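Local structure of glucose-inhibited division protein A-related protein, probable oxidoreductase (Thermus thermophilus, 2CUL) at residues Y4-G10 and E115-V121; L96-V101 and L198-Y202. The protein is a probable oxidoreductase related to glucose-inhibited division protein A and binds flavin-adenine dinucleotide within a Rossmann-type fold. All coordinates share one frame; numbering follows the deposited sequence.

In the fold
Along the chain the two contacts interleave: 4-10, then 96-101, then 115-121, then 198-202. Their centres lie about 12 Å apart, and both involve the same mixed sheet. Interaction 1 pairs parallel strands 6-9 and 116-119; interaction 2 joins the hairpin of strands 84-97 and 100-106 to the start of edge strand 201-203. That edge strand pairs directly with 116-119, through probable hydrogen bonds V117 O to Y202 N (2.8 Å) and L119 N to Y202 O (2.9 Å), while V101 of the hairpin packs on V117. Interaction 1 reaches FAD through V9, G10, A120 and V121, whereas interaction 2 ties together more peripheral elements, with the L201 side chain about 12 Å from FAD.

Interaction 1: Y4-G10 and E115-V121; sequences YQVLIVG and EKVVLAV. With FAD (flavin-adenine dinucleotide), chain B.
E115 and Q5 meet side by side at the N-terminal ends of the paired segments 4-10 and 115-121; the axes of strands 6-9 and 116-119 lie 18° from parallel. The E115 backbone N is bonded to Y4 O (3.1 Å), and from that anchor its side chain can be followed outward. CB sits against Q5 O at 3.2 Å. CG, turned beside the backbone N (chi1 -73°), passes Y4 O at 3.9 Å, and the extended chain then carries CD alongside Q5 CA. At the tip, OE1 accepts from a water at 2.7 Å, and that water, which also accepts from Q5 NE2, links the two groups; OE2 makes a long, weak ion pair with R28. The carboxylate and the Q5 amide planes stand 73° apart, and Q5 OE1 is hydrogen-bonded to R28 N. An alanine here keeps the backbone bond, but the bridging water would probably lose its acceptor and R28 its weak counter-charge.

Further along, backbone bonds define the parallel ladder: L7 N to K116 O (2.9 Å), V118 N to L7 O (2.8 Å) and V9 N to V118 O are nearly straight, A120 N to V9 O more bent. V6 and I8 meet V118 on the sheet face covered by helices 13-24 and 213-230, while V9 lies beside L119 on the other face. At the C-terminal end, V9 CG1 touches V121 CG1 at 3.9 Å, and both valines also contact the adenine. G10 CA approaches the ribose oxygen O4B of FAD at 3.2 Å; its backbone angles demand glycine, and a CB would clash with A120 O. G10 also fits the start of a Rossmann-type GxGxxG motif. The chemistry thus changes from a water-bridged polar start, through an apolar hydrogen-bonded middle, to a close-packed end suited to adenosine.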
loop_
_atom_site.group_PDB
_atom_site.type_symbol
_atom_site.label_atom_id
_atom_site.label_comp_id
_atom_site.label_asym_id
_atom_site.label_seq_id
_atom_site.Cartn_x
_atom_site.Cartn_y
_atom_site.Cartn_z
ATOM N N TYR A 4 14.940 8.043 -5.499
ATOM C CA TYR A 4 13.664 8.236 -4.823
ATOM C C TYR A 4 13.924 8.563 -3.359
ATOM O O TYR A 4 14.637 7.834 -2.667
ATOM C CB TYR A 4 12.792 6.975 -4.873
ATOM C CG TYR A 4 12.484 6.431 -6.249
ATOM C CD1 TYR A 4 11.980 7.249 -7.259
ATOM C CD2 TYR A 4 12.671 5.078 -6.529
ATOM C CE1 TYR A 4 11.669 6.725 -8.520
ATOM C CE2 TYR A 4 12.361 4.547 -7.776
ATOM C CZ TYR A 4 11.862 5.373 -8.765
ATOM O OH TYR A 4 11.553 4.836 -9.994
ATOM N N GLN A 5 13.354 9.663 -2.890
ATOM C CA GLN A 5 13.506 10.043 -1.493
ATOM C C GLN A 5 12.632 9.111 -0.668
ATOM O O GLN A 5 12.953 8.781 0.476
ATOM C CB GLN A 5 13.073 11.490 -1.295
ATOM C CG GLN A 5 14.050 12.481 -1.893
ATOM C CD GLN A 5 13.557 13.904 -1.800
ATOM O OE1 GLN A 5 12.637 14.301 -2.514
ATOM N NE2 GLN A 5 14.162 14.681 -0.911
ATOM N N VAL A 6 11.519 8.689 -1.260
ATOM C CA VAL A 6 10.596 7.772 -0.605
ATOM C C VAL A 6 10.125 6.737 -1.623
ATOM O O VAL A 6 9.646 7.090 -2.701
ATOM C CB VAL A 6 9.346 8.507 -0.043
ATOM C CG1 VAL A 6 8.445 7.516 0.682
ATOM C CG2 VAL A 6 9.771 9.620 0.911
ATOM N N LEU A 7 10.288 5.459 -1.283
ATOM C CA LEU A 7 9.851 4.360 -2.138
ATOM C C LEU A 7 8.662 3.729 -1.428
ATOM O O LEU A 7 8.779 3.286 -0.286
ATOM C CB LEU A 7 10.958 3.313 -2.300
ATOM C CG LEU A 7 10.543 2.011 -2.998
ATOM C CD1 LEU A 7 10.208 2.283 -4.461
ATOM C CD2 LEU A 7 11.685 1.001 -2.902
ATOM N N ILE A 8 7.521 3.697 -2.108
ATOM C CA ILE A 8 6.303 3.137 -1.537
ATOM C C ILE A 8 5.919 1.855 -2.263
ATOM O O ILE A 8 5.821 1.839 -3.491
ATOM C CB ILE A 8 5.134 4.133 -1.670
ATOM C CG1 ILE A 8 5.502 5.459 -0.993
ATOM C CG2 ILE A 8 3.868 3.548 -1.040
ATOM C CD1 ILE A 8 4.532 6.591 -1.311
ATOM N N VAL A 9 5.707 0.788 -1.498
ATOM C CA VAL A 9 5.309 -0.500 -2.055
ATOM C C VAL A 9 3.801 -0.672 -1.872
ATOM O O VAL A 9 3.320 -0.898 -0.757
ATOM C CB VAL A 9 6.050 -1.666 -1.353
ATOM C CG1 VAL A 9 5.608 -3.003 -1.941
ATOM C CG2 VAL A 9 7.555 -1.492 -1.521
ATOM N N GLY A 10 3.061 -0.553 -2.974
ATOM C CA GLY A 10 1.615 -0.689 -2.923
ATOM C C GLY A 10 0.907 0.594 -3.317
ATOM O O GLY A 10 0.953 1.581 -2.585
ATOM N N GLU A 115 15.346 6.249 -0.057
ATOM C CA GLU A 115 15.964 6.715 1.184
ATOM C C GLU A 115 15.119 6.226 2.354
ATOM O O GLU A 115 15.633 5.876 3.422
ATOM C CB GLU A 115 16.059 8.241 1.172
ATOM C CG GLU A 115 17.122 8.758 0.215
ATOM C CD GLU A 115 17.115 10.266 0.076
ATOM O OE1 GLU A 115 16.626 10.950 0.999
ATOM O OE2 GLU A 115 17.611 10.764 -0.955
ATOM N N LYS A 116 13.811 6.209 2.137
ATOM C CA LYS A 116 12.863 5.718 3.126
ATOM C C LYS A 116 11.968 4.758 2.363
ATOM O O LYS A 116 11.568 5.047 1.234
ATOM C CB LYS A 116 12.052 6.868 3.722
ATOM C CG LYS A 116 12.898 7.793 4.586
ATOM C CD LYS A 116 12.082 8.910 5.194
ATOM C CE LYS A 116 12.948 9.759 6.105
ATOM N NZ LYS A 116 14.168 10.236 5.398
ATOM N N VAL A 117 11.676 3.610 2.965
ATOM C CA VAL A 117 10.848 2.599 2.318
ATOM C C VAL A 117 9.551 2.408 3.091
ATOM O O VAL A 117 9.563 2.167 4.297
ATOM C CB VAL A 117 11.603 1.254 2.216
ATOM C CG1 VAL A 117 10.717 0.200 1.571
ATOM C CG2 VAL A 117 12.882 1.441 1.401
ATOM N N VAL A 118 8.437 2.525 2.379
ATOM C CA VAL A 118 7.110 2.401 2.969
ATOM C C VAL A 118 6.370 1.175 2.456
ATOM O O VAL A 118 6.254 0.976 1.245
ATOM C CB VAL A 118 6.238 3.638 2.629
ATOM C CG1 VAL A 118 4.843 3.485 3.235
ATOM C CG2 VAL A 118 6.905 4.911 3.133
ATOM N N LEU A 119 5.870 0.358 3.377
ATOM C CA LEU A 119 5.098 -0.818 3.007
ATOM C C LEU A 119 3.623 -0.456 3.172
ATOM O O LEU A 119 3.182 -0.103 4.267
ATOM C CB LEU A 119 5.448 -2.011 3.906
ATOM C CG LEU A 119 6.896 -2.497 3.847
ATOM C CD1 LEU A 119 7.070 -3.725 4.732
ATOM C CD2 LEU A 119 7.264 -2.833 2.405
ATOM N N ALA A 120 2.877 -0.514 2.072
ATOM C CA ALA A 120 1.446 -0.200 2.069
ATOM C C ALA A 120 0.788 -1.305 1.256
ATOM O O ALA A 120 0.042 -1.043 0.312
ATOM C CB ALA A 120 1.204 1.159 1.406
ATOM N N VAL A 121 1.051 -2.544 1.664
ATOM C CA VAL A 121 0.580 -3.726 0.955
ATOM C C VAL A 121 -0.818 -4.266 1.253
ATOM O O VAL A 121 -1.170 -5.354 0.802
ATOM C CB VAL A 121 1.614 -4.871 1.106
ATOM C CG1 VAL A 121 2.949 -4.444 0.489
ATOM C CG2 VAL A 121 1.805 -5.222 2.578
HETATM P PA FAD B . -4.884 -1.810 -0.935
HETATM O O1A FAD B . -5.355 -3.202 -1.020
HETATM O O2A FAD B . -5.775 -0.705 -1.372
HETATM O O5B FAD B . -3.523 -1.663 -1.754
HETATM C C5B FAD B . -2.457 -2.593 -1.549
HETATM C C4B FAD B . -1.607 -2.536 -2.812
HETATM O O4B FAD B . -0.369 -3.180 -2.512
HETATM C C3B FAD B . -2.206 -3.284 -4.020
HETATM O O3B FAD B . -2.205 -2.491 -5.188
HETATM C C2B FAD B . -1.343 -4.506 -4.124
HETATM O O2B FAD B . -1.303 -5.130 -5.386
HETATM C C1B FAD B . -0.001 -3.969 -3.634
HETATM N N9A FAD B . 0.944 -4.984 -3.173
HETATM C C8A FAD B . 0.757 -5.892 -2.158
HETATM N N7A FAD B . 1.813 -6.678 -1.985
HETATM C C5A FAD B . 2.721 -6.251 -2.934
HETATM C C6A FAD B . 4.029 -6.687 -3.255
HETATM N N6A FAD B . 4.650 -7.670 -2.629
HETATM N N1A FAD B . 4.683 -6.032 -4.286
HETATM C C2A FAD B . 4.060 -5.003 -4.956
HETATM N N3A FAD B . 2.808 -4.543 -4.693
HETATM C C4A FAD B . 2.184 -5.199 -3.678
HETATM N N1 FAD B . -13.111 -0.567 3.067
HETATM C C2 FAD B . -14.151 0.208 2.607
HETATM O O2 FAD B . -14.204 1.390 2.848
HETATM N N3 FAD B . -15.157 -0.405 1.844
HETATM C C4 FAD B . -15.180 -1.745 1.522
HETATM O O4 FAD B . -16.109 -2.225 0.837
HETATM C C4X FAD B . -14.116 -2.540 1.997
HETATM N N5 FAD B . -14.075 -3.899 1.721
HETATM C C5X FAD B . -13.035 -4.684 2.184
HETATM C C6 FAD B . -13.018 -6.047 1.892
HETATM C C7 FAD B . -11.982 -6.894 2.330
HETATM C C7M FAD B . -12.024 -8.359 1.973
HETATM C C8 FAD B . -10.912 -6.317 3.104
HETATM C C8M FAD B . -9.763 -7.150 3.604
HETATM C C9 FAD B . -10.918 -4.935 3.415
HETATM C C9A FAD B . -11.968 -4.090 2.967
HETATM N N10 FAD B . -12.014 -2.680 3.257
HETATM C C10 FAD B . -13.087 -1.908 2.775
HETATM C "C1'" FAD B . -10.943 -1.995 4.086
HETATM C "C2'" FAD B . -9.915 -1.084 3.378
HETATM O "O2'" FAD B . -10.521 0.139 3.055
HETATM C "C3'" FAD B . -9.337 -1.717 2.096
HETATM O "O3'" FAD B . -8.700 -2.962 2.377
HETATM C "C4'" FAD B . -8.278 -0.830 1.411
HETATM O "O4'" FAD B . -7.994 -1.300 0.095
HETATM C "C5'" FAD B . -7.001 -0.819 2.275
HETATM O "O5'" FAD B . -6.022 0.043 1.674
HETATM P P FAD B . -4.491 -0.351 1.558
HETATM O O1P FAD B . -3.856 0.823 0.935
HETATM O O2P FAD B . -3.945 -0.779 2.890
HETATM O O3P FAD B . -4.446 -1.602 0.603
HETATM O O HOH W 1 16.386 13.648 0.677
#

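Interaction 2: L96-V101 and L198-Y202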
loop_
_atom_site.group_PDB
_atom_site.type_symbol
_atom_site.label_atom_id
_atom_site.label_comp_id
_atom_site.label_asym_id
_atom_site.label_seq_id
_atom_site.Cartn_x
_atom_site.Cartn_y
_atom_site.Cartn_z
ATOM N N LEU A 96 18.603 -4.909 2.410
ATOM C CA LEU A 96 19.209 -4.433 3.645
ATOM C C LEU A 96 20.696 -4.136 3.565
ATOM O O LEU A 96 21.443 -4.788 2.838
ATOM C CB LEU A 96 19.006 -5.464 4.762
ATOM C CG LEU A 96 17.597 -5.981 5.066
ATOM C CD1 LEU A 96 17.673 -7.008 6.197
ATOM C CD2 LEU A 96 16.693 -4.826 5.459
ATOM N N GLU A 97 21.105 -3.127 4.321
ATOM C CA GLU A 97 22.505 -2.758 4.455
ATOM C C GLU A 97 22.589 -2.741 5.974
ATOM O O GLU A 97 22.256 -1.746 6.625
ATOM C CB GLU A 97 22.787 -1.376 3.856
ATOM C CG GLU A 97 22.492 -1.312 2.365
ATOM C CD GLU A 97 23.067 -0.082 1.685
ATOM O OE1 GLU A 97 23.179 0.976 2.341
ATOM O OE2 GLU A 97 23.394 -0.175 0.484
ATOM N N GLY A 98 22.988 -3.874 6.542
ATOM C CA GLY A 98 23.047 -3.976 7.985
ATOM C C GLY A 98 21.615 -4.015 8.488
ATOM O O GLY A 98 20.807 -4.813 8.010
ATOM N N ASN A 99 21.281 -3.142 9.432
ATOM C CA ASN A 99 19.926 -3.121 9.969
ATOM C C ASN A 99 19.059 -2.081 9.265
ATOM O O ASN A 99 17.949 -1.788 9.703
ATOM C CB ASN A 99 19.963 -2.840 11.474
ATOM C CG ASN A 99 20.344 -1.410 11.794
ATOM O OD1 ASN A 99 20.951 -0.717 10.979
ATOM N ND2 ASN A 99 19.999 -0.963 12.998
ATOM N N ARG A 100 19.561 -1.538 8.159
ATOM C CA ARG A 100 18.816 -0.521 7.425
ATOM C C ARG A 100 18.190 -0.990 6.114
ATOM O O ARG A 100 18.853 -1.598 5.271
ATOM C CB ARG A 100 19.719 0.685 7.139
ATOM C CG ARG A 100 19.056 1.769 6.298
ATOM C CD ARG A 100 19.937 3.006 6.193
ATOM N NE ARG A 100 19.960 3.759 7.443
ATOM C CZ ARG A 100 18.958 4.518 7.879
ATOM N NH1 ARG A 100 17.847 4.633 7.163
ATOM N NH2 ARG A 100 19.063 5.157 9.036
ATOM N N VAL A 101 16.901 -0.698 5.954
ATOM C CA VAL A 101 16.189 -1.047 4.732
ATOM C C VAL A 101 16.484 0.065 3.733
ATOM O O VAL A 101 16.224 1.240 4.007
ATOM C CB VAL A 101 14.665 -1.125 4.961
ATOM C CG1 VAL A 101 13.956 -1.470 3.650
ATOM C CG2 VAL A 101 14.354 -2.182 6.013
ATOM N N LEU A 198 13.696 -2.513 12.166
ATOM C CA LEU A 198 14.814 -2.147 11.304
ATOM C C LEU A 198 14.807 -0.634 11.099
ATOM O O LEU A 198 13.877 0.046 11.528
ATOM C CB LEU A 198 14.694 -2.861 9.956
ATOM C CG LEU A 198 14.729 -4.392 10.020
ATOM C CD1 LEU A 198 14.356 -4.988 8.672
ATOM C CD2 LEU A 198 16.117 -4.848 10.439
ATOM N N GLU A 199 15.845 -0.113 10.453
ATOM C CA GLU A 199 15.942 1.323 10.201
ATOM C C GLU A 199 15.433 1.696 8.812
ATOM O O GLU A 199 15.485 0.883 7.889
ATOM C CB GLU A 199 17.395 1.785 10.344
ATOM C CG GLU A 199 17.967 1.613 11.741
ATOM C CD GLU A 199 17.243 2.456 12.773
ATOM O OE1 GLU A 199 17.133 3.683 12.571
ATOM O OE2 GLU A 199 16.786 1.894 13.789
ATOM N N GLY A 200 14.938 2.929 8.685
ATOM C CA GLY A 200 14.436 3.438 7.418
ATOM C C GLY A 200 13.183 2.783 6.862
ATOM O O GLY A 200 12.837 2.994 5.698
ATOM N N LEU A 201 12.488 2.021 7.702
ATOM C CA LEU A 201 11.290 1.296 7.288
ATOM C C LEU A 201 10.005 1.838 7.900
ATOM O O LEU A 201 9.929 2.058 9.106
ATOM C CB LEU A 201 11.442 -0.179 7.666
ATOM C CG LEU A 201 10.363 -1.153 7.187
ATOM C CD1 LEU A 201 10.372 -1.218 5.668
ATOM C CD2 LEU A 201 10.627 -2.531 7.774
ATOM N N TYR A 202 8.995 2.032 7.054
ATOM C CA TYR A 202 7.693 2.544 7.480
ATOM C C TYR A 202 6.586 1.639 6.952
ATOM O O TYR A 202 6.801 0.869 6.024
ATOM C CB TYR A 202 7.481 3.954 6.922
ATOM C CG TYR A 202 8.510 4.951 7.391
ATOM C CD1 TYR A 202 8.254 5.784 8.480
ATOM C CD2 TYR A 202 9.752 5.042 6.767
ATOM C CE1 TYR A 202 9.209 6.682 8.935
ATOM C CE2 TYR A 202 10.716 5.936 7.215
ATOM C CZ TYR A 202 10.438 6.752 8.300
ATOM O OH TYR A 202 11.390 7.637 8.753
#
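R100 leaves its strand with CG anti to the backbone N (chi1 176°) and then bends at chi3 (-73°), which lays its guanidinium against E199. The motif is a two-residue beta hairpin: strands 84-97 and 100-106 are joined by a type II' turn from E97 to R100, with reciprocal backbone bonds between those two residues and the positive-phi G98 at the turn. The approach to strand 201-203 docks beside this hairpin.

Two backbone bonds hold it there. E199 N donates to N99 O (2.8 Å) in a nearly straight bond of 175°, and V101 N donates to E199 O (2.9 Å), so E199 reaches the residues flanking R100 and forms a single bridge with it. Beside the first bond, the N99 side chain runs along that of E199, and N99 ND2 packs on E199 CG at 3.5 Å.

The R100-E199 contact is one of packing at close range, with the charges farther apart. E199 CB lies over the centre of one guanidinium face, whereas R100 NH2 and E199 OE1 are 4.3 Å apart, with the oxygen well out of the guanidinium plane. This is a meeting of opposite charges and not a salt bridge; E199 OE2 also has a long, weak ion pair with R194, whose NH1 is hydrogen-bonded to L198 O.

Leucines and a valine fill the more sheltered side. L198 CD1 touches V101 CG2 at 3.9 Å and L96 CD2 at 4.0 Å, the side chains crossing at about a right angle in both pairs. V101 CG2 also rests on L201 CB, and L94 touches V101, L198 and L201. Between these groups the chain turns at G200, where positive phi favours glycine and a CB would collide with R100 NH1, which already lies 3.6 Å from G200 CA.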